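Local coordinates for protein Nsp15 (Middle East respiratory syndrome-related coronavirus, PDB 5YVD) that is the coronavirus endoribonuclease of the EndoU family, a hexamer that cleaves RNA, probably at uridylates, at residues P67-L72 with L85-R90; S204-D209 with L294-F299; K143-M148 with N181-P186. All coordinates share one frame; numbering follows the deposited sequence.

Contact 1. Residues P67-L72 with L85-R90; sequences PDFKLL and LWDYER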
loop_
_atom_site.group_PDB
_atom_site.type_symbol
_atom_site.label_atom_id
_atom_site.label_comp_id
_atom_site.label_asym_id
_atom_site.label_seq_id
_atom_site.Cartn_x
_atom_site.Cartn_y
_atom_site.Cartn_z
ATOM N N PRO A 67 2.003 -33.554 13.316
ATOM C CA PRO A 67 0.822 -33.397 14.169
ATOM C C PRO A 67 0.097 -32.118 13.861
ATOM O O PRO A 67 0.724 -31.137 13.478
ATOM C CB PRO A 67 1.397 -33.347 15.583
ATOM C CG PRO A 67 2.686 -34.089 15.499
ATOM C CD PRO A 67 3.201 -33.924 14.087
ATOM N N ASP A 68 -1.222 -32.118 14.001
ATOM C CA ASP A 68 -1.999 -30.948 13.590
ATOM C C ASP A 68 -1.693 -29.776 14.521
ATOM O O ASP A 68 -1.400 -29.963 15.704
ATOM C CB ASP A 68 -3.505 -31.270 13.536
ATOM C CG ASP A 68 -4.328 -30.157 12.873
ATOM O OD1 ASP A 68 -3.719 -29.252 12.238
ATOM O OD2 ASP A 68 -5.580 -30.191 12.994
ATOM N N PHE A 69 -1.765 -28.571 13.988
ATOM C CA PHE A 69 -1.297 -27.390 14.711
ATOM C C PHE A 69 -1.845 -27.242 16.116
ATOM O O PHE A 69 -1.101 -26.853 17.024
ATOM C CB PHE A 69 -1.596 -26.118 13.916
ATOM C CG PHE A 69 -0.983 -26.120 12.552
ATOM C CD1 PHE A 69 0.362 -25.909 12.399
ATOM C CD2 PHE A 69 -1.752 -26.377 11.433
ATOM C CE1 PHE A 69 0.938 -25.939 11.158
ATOM C CE2 PHE A 69 -1.177 -26.401 10.181
ATOM C CZ PHE A 69 0.172 -26.180 10.043
ATOM N N LYS A 70 -3.128 -27.531 16.301
ATOM C CA LYS A 70 -3.759 -27.365 17.609
ATOM C C LYS A 70 -3.067 -28.196 18.691
ATOM O O LYS A 70 -3.110 -27.838 19.870
ATOM C CB LYS A 70 -5.250 -27.730 17.548
ATOM C CG LYS A 70 -5.509 -29.225 17.508
ATOM C CD LYS A 70 -6.830 -29.633 16.891
ATOM C CE LYS A 70 -6.793 -31.125 16.555
ATOM N NZ LYS A 70 -8.096 -31.627 16.042
ATOM N N LEU A 71 -2.438 -29.310 18.316
ATOM C CA LEU A 71 -1.668 -30.062 19.291
ATOM C C LEU A 71 -0.391 -29.292 19.662
ATOM O O LEU A 71 -0.005 -29.193 20.833
ATOM C CB LEU A 71 -1.342 -31.454 18.769
ATOM C CG LEU A 71 -2.528 -32.386 18.446
ATOM C CD1 LEU A 71 -2.021 -33.804 18.234
ATOM C CD2 LEU A 71 -3.613 -32.393 19.506
ATOM N N LEU A 72 0.256 -28.714 18.667
ATOM C CA LEU A 72 1.458 -27.961 18.937
ATOM C C LEU A 72 1.115 -26.808 19.845
ATOM O O LEU A 72 1.751 -26.626 20.868
ATOM C CB LEU A 72 2.091 -27.472 17.644
ATOM C CG LEU A 72 2.362 -28.568 16.601
ATOM C CD1 LEU A 72 3.195 -27.970 15.471
ATOM C CD2 LEU A 72 3.035 -29.813 17.179
ATOM N N LEU A 85 6.835 -24.535 9.544
ATOM C CA LEU A 85 5.618 -25.256 9.234
ATOM C C LEU A 85 4.615 -24.317 8.622
ATOM O O LEU A 85 4.274 -23.298 9.241
ATOM C CB LEU A 85 5.054 -25.859 10.505
ATOM C CG LEU A 85 5.791 -27.083 11.071
ATOM C CD1 LEU A 85 5.091 -27.563 12.337
ATOM C CD2 LEU A 85 5.860 -28.236 10.077
ATOM N N TRP A 86 4.158 -24.647 7.407
ATOM C CA TRP A 86 3.154 -23.831 6.693
ATOM C C TRP A 86 1.753 -24.278 7.055
ATOM O O TRP A 86 1.464 -25.476 7.030
ATOM C CB TRP A 86 3.344 -23.900 5.175
ATOM C CG TRP A 86 2.612 -22.826 4.396
ATOM C CD1 TRP A 86 1.548 -22.996 3.550
ATOM C CD2 TRP A 86 2.910 -21.419 4.374
ATOM N NE1 TRP A 86 1.172 -21.784 2.997
ATOM C CE2 TRP A 86 1.983 -20.802 3.491
ATOM C CE3 TRP A 86 3.870 -20.620 5.005
ATOM C CZ2 TRP A 86 1.983 -19.431 3.239
ATOM C CZ3 TRP A 86 3.881 -19.227 4.724
ATOM C CH2 TRP A 86 2.942 -18.662 3.861
ATOM N N ASP A 87 0.914 -23.307 7.423
ATOM C CA ASP A 87 -0.527 -23.510 7.598
ATOM C C ASP A 87 -1.311 -23.034 6.340
ATOM O O ASP A 87 -1.408 -21.818 6.055
ATOM C CB ASP A 87 -1.004 -22.775 8.851
ATOM C CG ASP A 87 -2.491 -22.983 9.117
ATOM O OD1 ASP A 87 -3.252 -23.074 8.140
ATOM O OD2 ASP A 87 -2.897 -23.031 10.294
ATOM N N TYR A 88 -1.883 -23.991 5.611
ATOM C CA TYR A 88 -2.421 -23.697 4.291
ATOM C C TYR A 88 -3.783 -23.013 4.356
ATOM O O TYR A 88 -4.156 -22.260 3.465
ATOM C CB TYR A 88 -2.520 -24.960 3.435
ATOM C CG TYR A 88 -1.197 -25.527 2.963
ATOM C CD1 TYR A 88 -0.298 -26.091 3.858
ATOM C CD2 TYR A 88 -0.854 -25.533 1.620
ATOM C CE1 TYR A 88 0.907 -26.632 3.428
ATOM C CE2 TYR A 88 0.358 -26.067 1.184
ATOM C CZ TYR A 88 1.235 -26.628 2.093
ATOM O OH TYR A 88 2.455 -27.182 1.688
ATOM N N GLU A 89 -4.544 -23.268 5.397
ATOM C CA GLU A 89 -5.805 -22.584 5.535
ATOM C C GLU A 89 -5.486 -21.107 5.755
ATOM O O GLU A 89 -6.053 -20.256 5.096
ATOM C CB GLU A 89 -6.588 -23.154 6.709
ATOM C CG GLU A 89 -7.956 -22.519 6.955
ATOM C CD GLU A 89 -8.464 -22.771 8.382
ATOM O OE1 GLU A 89 -7.646 -23.122 9.260
ATOM O OE2 GLU A 89 -9.678 -22.616 8.634
ATOM N N ARG A 90 -4.569 -20.802 6.669
ATOM C CA ARG A 90 -4.280 -19.387 6.990
ATOM C C ARG A 90 -3.365 -18.755 5.969
ATOM O O ARG A 90 -3.359 -17.544 5.846
ATOM C CB ARG A 90 -3.645 -19.212 8.378
ATOM C CG ARG A 90 -4.453 -19.791 9.512
ATOM C CD ARG A 90 -3.873 -19.391 10.850
ATOM N NE ARG A 90 -2.561 -20.005 11.078
ATOM C CZ ARG A 90 -1.414 -19.365 11.309
ATOM N NH1 ARG A 90 -1.339 -18.042 11.364
ATOM N NH2 ARG A 90 -0.325 -20.076 11.509
#
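The ring of Phe69, at the first turn of helix 69-74, is thrust against Leu85 and the strand residues Trp86 and Asp87, and its different sides do different work. Its rim faces the strand backbone: the carbonyl O of Trp86 lies near the ring plane, 3.4 Å from CZ of Phe69, so the weakly positive C-H edge meets an electron-rich oxygen. CE1 of Phe69 touches CB of Leu85 along the same rim. Asp87 comes from another direction. Its CB sits 4.2 Å from the centroid of the Phe69 ring, 30° off the normal, an off-centre CH-pi contact, and the carboxylate then continues past CE2 and CD2 with its plane only 6° from that of the ring. This course follows from an Asp87 CG anti to the backbone N (chi1 -178°).

Aspartate suits the place because its short carboxylate can reach back to the Arg90 backbone with one oxygen and to the Arg90 side chain with the other. OD1 of Asp87 accepts from the backbone N of Arg90 at 3.0 Å, an Asx motif that turns the chain after the strand. OD2 of Asp87 forms a salt bridge with NE of Arg90 at 3.1 Å; NE comes from above the carboxylate plane, while OD2 itself lies close to the plane of the guanidinium. One turn along the helix, Leu72 sets CD1 3.7 Å from CD1 of Leu85; the two leucines cross at about a right angle and extend the apolar patch beside the phenylalanine.

The contact is buried in the middle domain, where Tyr155 and His66 also meet the Phe69 ring edge-to-face. Strand 86-87 pairs antiparallel with strand 92-93, and Trp86 turns to Tyr58 of helix 51-59. Helix 69-74 is thus packed against a small hairpin, from which Arg90 reaches Asn38 of a second subunit.

Contact 2. Residues S204-D209 with L294-F299; sequences SDMEKD and LKLDDF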
loop_
_atom_site.group_PDB
_atom_site.type_symbol
_atom_site.label_atom_id
_atom_site.label_comp_id
_atom_site.label_asym_id
_atom_site.label_seq_id
_atom_site.Cartn_x
_atom_site.Cartn_y
_atom_site.Cartn_z
ATOM N N SER A 204 -17.279 -44.320 12.844
ATOM C CA SER A 204 -17.824 -45.412 13.643
ATOM C C SER A 204 -19.253 -45.713 13.189
ATOM O O SER A 204 -19.849 -44.949 12.440
ATOM C CB SER A 204 -17.840 -45.008 15.112
ATOM O OG SER A 204 -18.932 -44.130 15.361
ATOM N N ASP A 205 -19.821 -46.808 13.664
ATOM C CA ASP A 205 -21.184 -47.164 13.294
ATOM C C ASP A 205 -22.206 -46.155 13.806
ATOM O O ASP A 205 -23.162 -45.792 13.114
ATOM C CB ASP A 205 -21.515 -48.549 13.826
ATOM C CG ASP A 205 -21.030 -49.641 12.920
ATOM O OD1 ASP A 205 -20.934 -49.404 11.693
ATOM O OD2 ASP A 205 -20.753 -50.734 13.451
ATOM N N MET A 206 -22.002 -45.707 15.030
ATOM C CA MET A 206 -22.839 -44.666 15.595
ATOM C C MET A 206 -22.802 -43.410 14.709
ATOM O O MET A 206 -23.851 -42.859 14.378
ATOM C CB MET A 206 -22.407 -44.348 17.020
ATOM C CG MET A 206 -23.462 -43.626 17.820
ATOM S SD MET A 206 -22.748 -42.839 19.279
ATOM C CE MET A 206 -22.823 -44.196 20.442
ATOM N N GLU A 207 -21.615 -42.972 14.295
ATOM C CA GLU A 207 -21.532 -41.770 13.448
ATOM C C GLU A 207 -22.312 -41.949 12.139
ATOM O O GLU A 207 -22.989 -41.027 11.696
ATOM C CB GLU A 207 -20.070 -41.350 13.201
ATOM C CG GLU A 207 -19.371 -40.894 14.486
ATOM C CD GLU A 207 -18.280 -39.830 14.305
ATOM O OE1 GLU A 207 -17.429 -39.948 13.379
ATOM O OE2 GLU A 207 -18.262 -38.879 15.130
ATOM N N LYS A 208 -22.254 -43.143 11.551
ATOM C CA LYS A 208 -22.964 -43.410 10.289
ATOM C C LYS A 208 -24.472 -43.343 10.457
ATOM O O LYS A 208 -25.181 -42.739 9.626
ATOM C CB LYS A 208 -22.595 -44.781 9.717
ATOM C CG LYS A 208 -21.159 -44.891 9.208
ATOM C CD LYS A 208 -20.905 -46.273 8.604
ATOM C CE LYS A 208 -19.446 -46.688 8.695
ATOM N NZ LYS A 208 -18.807 -46.546 7.363
ATOM N N ASP A 209 -24.962 -43.980 11.517
ATOM C CA ASP A 209 -26.379 -43.973 11.764
ATOM C C ASP A 209 -26.799 -42.512 11.968
ATOM O O ASP A 209 -27.818 -42.057 11.437
ATOM C CB ASP A 209 -26.732 -44.838 12.988
ATOM C CG ASP A 209 -26.632 -46.348 12.712
ATOM O OD1 ASP A 209 -26.471 -46.777 11.544
ATOM O OD2 ASP A 209 -26.746 -47.113 13.688
ATOM N N LEU A 294 -15.664 -34.064 18.213
ATOM C CA LEU A 294 -15.316 -35.338 18.830
ATOM C C LEU A 294 -15.944 -36.467 18.041
ATOM O O LEU A 294 -17.028 -36.310 17.476
ATOM C CB LEU A 294 -15.829 -35.414 20.265
ATOM C CG LEU A 294 -15.225 -34.385 21.207
ATOM C CD1 LEU A 294 -16.129 -34.224 22.433
ATOM C CD2 LEU A 294 -13.788 -34.762 21.587
ATOM N N LYS A 295 -15.260 -37.604 18.021
ATOM C CA LYS A 295 -15.894 -38.865 17.674
ATOM C C LYS A 295 -17.187 -38.898 18.467
ATOM O O LYS A 295 -17.178 -38.618 19.664
ATOM C CB LYS A 295 -14.992 -40.023 18.073
ATOM C CG LYS A 295 -15.455 -41.392 17.599
ATOM C CD LYS A 295 -14.890 -41.734 16.231
ATOM C CE LYS A 295 -13.431 -42.171 16.299
ATOM N NZ LYS A 295 -13.228 -43.504 16.933
ATOM N N LEU A 296 -18.308 -39.185 17.815
ATOM C CA LEU A 296 -19.608 -39.086 18.495
ATOM C C LEU A 296 -19.709 -40.084 19.656
ATOM O O LEU A 296 -20.251 -39.765 20.712
ATOM C CB LEU A 296 -20.746 -39.309 17.514
ATOM C CG LEU A 296 -22.167 -39.470 18.053
ATOM C CD1 LEU A 296 -22.675 -38.179 18.672
ATOM C CD2 LEU A 296 -23.072 -39.917 16.923
ATOM N N ASP A 297 -19.166 -41.280 19.457
ATOM C CA ASP A 297 -19.092 -42.269 20.523
ATOM C C ASP A 297 -18.398 -41.704 21.762
ATOM O O ASP A 297 -18.812 -41.938 22.896
ATOM C CB ASP A 297 -18.314 -43.500 20.068
ATOM C CG ASP A 297 -18.867 -44.113 18.811
ATOM O OD1 ASP A 297 -19.508 -45.167 18.929
ATOM O OD2 ASP A 297 -18.647 -43.548 17.719
ATOM N N ASP A 298 -17.329 -40.964 21.549
ATOM C CA ASP A 298 -16.612 -40.387 22.681
ATOM C C ASP A 298 -17.450 -39.307 23.413
ATOM O O ASP A 298 -17.457 -39.217 24.659
ATOM C CB ASP A 298 -15.263 -39.845 22.199
ATOM C CG ASP A 298 -14.322 -40.956 21.732
ATOM O OD1 ASP A 298 -14.446 -42.104 22.220
ATOM O OD2 ASP A 298 -13.436 -40.675 20.904
ATOM N N PHE A 299 -18.166 -38.499 22.636
ATOM C CA PHE A 299 -19.065 -37.501 23.205
ATOM C C PHE A 299 -20.181 -38.164 23.999
ATOM O O PHE A 299 -20.570 -37.682 25.056
ATOM C CB PHE A 299 -19.665 -36.670 22.088
ATOM C CG PHE A 299 -20.555 -35.554 22.560
ATOM C CD1 PHE A 299 -20.017 -34.358 22.975
ATOM C CD2 PHE A 299 -21.935 -35.688 22.529
ATOM C CE1 PHE A 299 -20.827 -33.319 23.371
ATOM C CE2 PHE A 299 -22.760 -34.652 22.920
ATOM C CZ PHE A 299 -22.203 -33.462 23.337
#
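Glu207 reaches from one helix to the start of another: its OE2 accepts a hydrogen bond of 2.7 Å from the backbone N of Leu296, in the first turn of helix 296-304. Glutamate has the length for this span. A bend at chi2 (-149°) swings the carboxylate toward the second segment, and the N-H meets it from above its plane. A carboxylate placed at a helix N terminus is likely to be favoured in its charged form. The methylenes on the way contribute too, CG of Glu207 lying 3.7 Å from CB of Leu296 as the two side chains slide past each other in opposite directions.

Ser204 is the N-cap of helix 205-212, its OG accepting from the N of Glu207 at 3.1 Å. Serine is a common N-cap, its short hydroxyl reaching back to a backbone N-H of the first turn. The same hydroxyl also faces OD2 of Asp297, but the modelled separation is so short that its length is doubtful.

Met206 supplies the apolar part. Its CG is anti to the backbone N, and the extended chain carries SD of Met206 to 3.6 Å from CG of Leu296, the two side chains crossing at about a right angle; a bend at chi3 (-87°) then turns CE toward OD1 of Asp297. A flexible thioether can follow the branched leucine, while CB of Met206 passes 3.6 Å from OD1 of Asp297.

In the endoribonuclease domain the contact brings together the N-terminal ends of helices 205-212 and 296-304. Arg195 forms a salt bridge with OE1 of Glu207, so that each oxygen of the carboxylate has a partner. Phe218 of helix 215-221 packs on both Met206 and Leu296, and Phe229 of helix 229-234 packs on Leu296.

Contact 3. Residues K143-M148 with N181-P186; sequences KKYPCM and NEFIDP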
loop_
_atom_site.group_PDB
_atom_site.type_symbol
_atom_site.label_atom_id
_atom_site.label_comp_id
_atom_site.label_asym_id
_atom_site.label_seq_id
_atom_site.Cartn_x
_atom_site.Cartn_y
_atom_site.Cartn_z
ATOM N N LYS A 143 13.209 -45.078 23.096
ATOM C CA LYS A 143 13.494 -45.863 24.280
ATOM C C LYS A 143 12.201 -45.970 25.054
ATOM O O LYS A 143 11.213 -46.442 24.513
ATOM C CB LYS A 143 14.633 -45.246 25.105
ATOM C CG LYS A 143 15.951 -45.146 24.356
ATOM C CD LYS A 143 17.145 -44.994 25.297
ATOM C CE LYS A 143 18.400 -44.560 24.549
ATOM N NZ LYS A 143 19.644 -44.754 25.341
ATOM N N LYS A 144 12.170 -45.521 26.298
ATOM C CA LYS A 144 10.977 -45.729 27.079
ATOM C C LYS A 144 10.547 -44.469 27.807
ATOM O O LYS A 144 9.758 -44.534 28.744
ATOM C CB LYS A 144 11.185 -46.913 28.052
ATOM C CG LYS A 144 9.961 -47.817 28.168
ATOM C CD LYS A 144 10.270 -49.176 28.777
ATOM C CE LYS A 144 11.253 -49.978 27.931
ATOM N NZ LYS A 144 11.457 -51.347 28.473
ATOM N N TYR A 145 11.010 -43.315 27.346
ATOM C CA TYR A 145 10.653 -42.060 28.005
ATOM C C TYR A 145 9.121 -41.892 28.016
ATOM O O TYR A 145 8.409 -42.510 27.196
ATOM C CB TYR A 145 11.328 -40.881 27.309
ATOM C CG TYR A 145 12.834 -40.957 27.303
ATOM C CD1 TYR A 145 13.560 -40.736 28.467
ATOM C CD2 TYR A 145 13.537 -41.243 26.141
ATOM C CE1 TYR A 145 14.945 -40.794 28.482
ATOM C CE2 TYR A 145 14.934 -41.306 26.139
ATOM C CZ TYR A 145 15.635 -41.082 27.323
ATOM O OH TYR A 145 17.015 -41.158 27.365
ATOM N N PRO A 146 8.602 -41.064 28.940
ATOM C CA PRO A 146 7.154 -40.849 28.985
ATOM C C PRO A 146 6.680 -40.207 27.699
ATOM O O PRO A 146 7.290 -39.239 27.229
ATOM C CB PRO A 146 6.962 -39.893 30.173
ATOM C CG PRO A 146 8.254 -39.893 30.922
ATOM C CD PRO A 146 9.310 -40.195 29.898
ATOM N N CYS A 147 5.595 -40.728 27.141
ATOM C CA CYS A 147 5.248 -40.415 25.769
ATOM C C CYS A 147 3.770 -40.216 25.559
ATOM O O CYS A 147 2.986 -41.090 25.866
ATOM C CB CYS A 147 5.732 -41.551 24.872
ATOM S SG CYS A 147 4.970 -41.581 23.247
ATOM N N MET A 148 3.403 -39.064 25.007
ATOM C CA MET A 148 2.070 -38.849 24.476
ATOM C C MET A 148 1.985 -39.447 23.059
ATOM O O MET A 148 2.767 -39.099 22.184
ATOM C CB MET A 148 1.776 -37.364 24.399
ATOM C CG MET A 148 2.007 -36.580 25.674
ATOM S SD MET A 148 2.420 -34.842 25.345
ATOM C CE MET A 148 1.894 -34.201 26.934
ATOM N N ASN A 181 14.392 -29.632 31.918
ATOM C CA ASN A 181 15.138 -30.840 31.545
ATOM C C ASN A 181 14.515 -32.125 32.131
ATOM O O ASN A 181 15.198 -33.125 32.367
ATOM C CB ASN A 181 16.620 -30.705 31.936
ATOM C CG ASN A 181 17.560 -31.187 30.832
ATOM O OD1 ASN A 181 17.499 -30.692 29.715
ATOM N ND2 ASN A 181 18.437 -32.141 31.144
ATOM N N GLU A 182 13.209 -32.078 32.358
ATOM C CA GLU A 182 12.461 -33.193 32.926
ATOM C C GLU A 182 11.236 -33.485 32.030
ATOM O O GLU A 182 10.419 -32.589 31.728
ATOM C CB GLU A 182 12.024 -32.853 34.368
ATOM C CG GLU A 182 13.160 -32.717 35.392
ATOM C CD GLU A 182 13.171 -33.827 36.438
ATOM O OE1 GLU A 182 12.932 -34.992 36.057
ATOM O OE2 GLU A 182 13.413 -33.544 37.642
ATOM N N PHE A 183 11.116 -34.732 31.591
ATOM C CA PHE A 183 9.961 -35.145 30.799
ATOM C C PHE A 183 8.647 -35.011 31.551
ATOM O O PHE A 183 8.589 -35.316 32.718
ATOM C CB PHE A 183 10.107 -36.579 30.380
ATOM C CG PHE A 183 11.133 -36.792 29.323
ATOM C CD1 PHE A 183 10.771 -36.778 27.977
ATOM C CD2 PHE A 183 12.435 -37.038 29.659
ATOM C CE1 PHE A 183 11.696 -37.005 26.978
ATOM C CE2 PHE A 183 13.375 -37.260 28.678
ATOM C CZ PHE A 183 13.005 -37.239 27.328
ATOM N N ILE A 184 7.602 -34.555 30.873
ATOM C CA ILE A 184 6.246 -34.584 31.421
ATOM C C ILE A 184 5.570 -35.942 31.167
ATOM O O ILE A 184 5.693 -36.526 30.074
ATOM C CB ILE A 184 5.416 -33.445 30.812
ATOM C CG1 ILE A 184 5.777 -32.143 31.523
ATOM C CG2 ILE A 184 3.914 -33.710 30.891
ATOM C CD1 ILE A 184 5.538 -30.914 30.676
ATOM N N ASP A 185 4.860 -36.431 32.189
ATOM C CA ASP A 185 4.078 -37.673 32.094
ATOM C C ASP A 185 2.667 -37.440 31.531
ATOM O O ASP A 185 1.866 -36.735 32.146
ATOM C CB ASP A 185 3.992 -38.367 33.453
ATOM C CG ASP A 185 5.216 -39.241 33.735
ATOM O OD1 ASP A 185 5.066 -40.488 33.772
ATOM O OD2 ASP A 185 6.332 -38.685 33.883
ATOM N N PRO A 186 2.356 -38.054 30.370
ATOM C CA PRO A 186 1.081 -37.848 29.659
ATOM C C PRO A 186 -0.150 -38.142 30.497
ATOM O O PRO A 186 -0.167 -39.111 31.224
ATOM C CB PRO A 186 1.138 -38.908 28.544
ATOM C CG PRO A 186 2.021 -39.998 29.093
ATOM C CD PRO A 186 3.097 -39.202 29.794
HETATM O O HOH W 1 6.869 -36.698 27.541
#
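Tyr145 and Phe183 meet where two irregular, extended segments run side by side, one leading into strand 148-149, the other leaving strand 174-178, antiparallel neighbours at the edge of a five-stranded mixed sheet. The aromatic interaction is an offset pair: the planes lie 13° apart with centroids 4.7 Å apart, slid so far that the rings barely overlap. In place of full stacking, CB of Tyr145 sits over the Phe183 face, 4.1 Å from its centroid, in a CH-pi contact. Tyr145 keeps CG anti to its carbonyl carbon (chi1 -60°), which directs the ring across the phenylalanine.

Apolar contacts continue along the chain. The Pro146 ring crosses Phe183 at about a right angle, CD of Pro146 lying 3.7 Å from CB of Phe183, and its CB faces CD of Pro186. Farther on, CG of Met148 packs 3.8 Å from CB of Pro186. Prolines suit such backbones, offering compact, rigid hydrocarbon surfaces and restricting phi to values that fit an extended chain. Helix 124-129 adds Met129 against Tyr145 and Phe128 against Phe183.

No direct hydrogen bond joins the segments; a single water donates to O of Pro146 at 2.6 Å and to O of Ile184 at 2.8 Å.

From the N terminus, contact 1 comes first, closing a short loop of 12 residues between the start of helix 69-74 and strand 86-87 within the middle domain. Contact 3 follows; its 32 intervening residues finish strand 148-149 and carry strands 153-156, 159-162 and 174-178, so that it gathers both ends of that excursion at the sheet edge. Contact 2 closes last, across 84 residues of the endoribonuclease domain, joining two helix starts. The three are in series: none lies within another and none cross. Contacts 1 and 3 have centres about 23 Å apart, whereas contacts 2 and 3 are farthest apart, about 31 Å between centres.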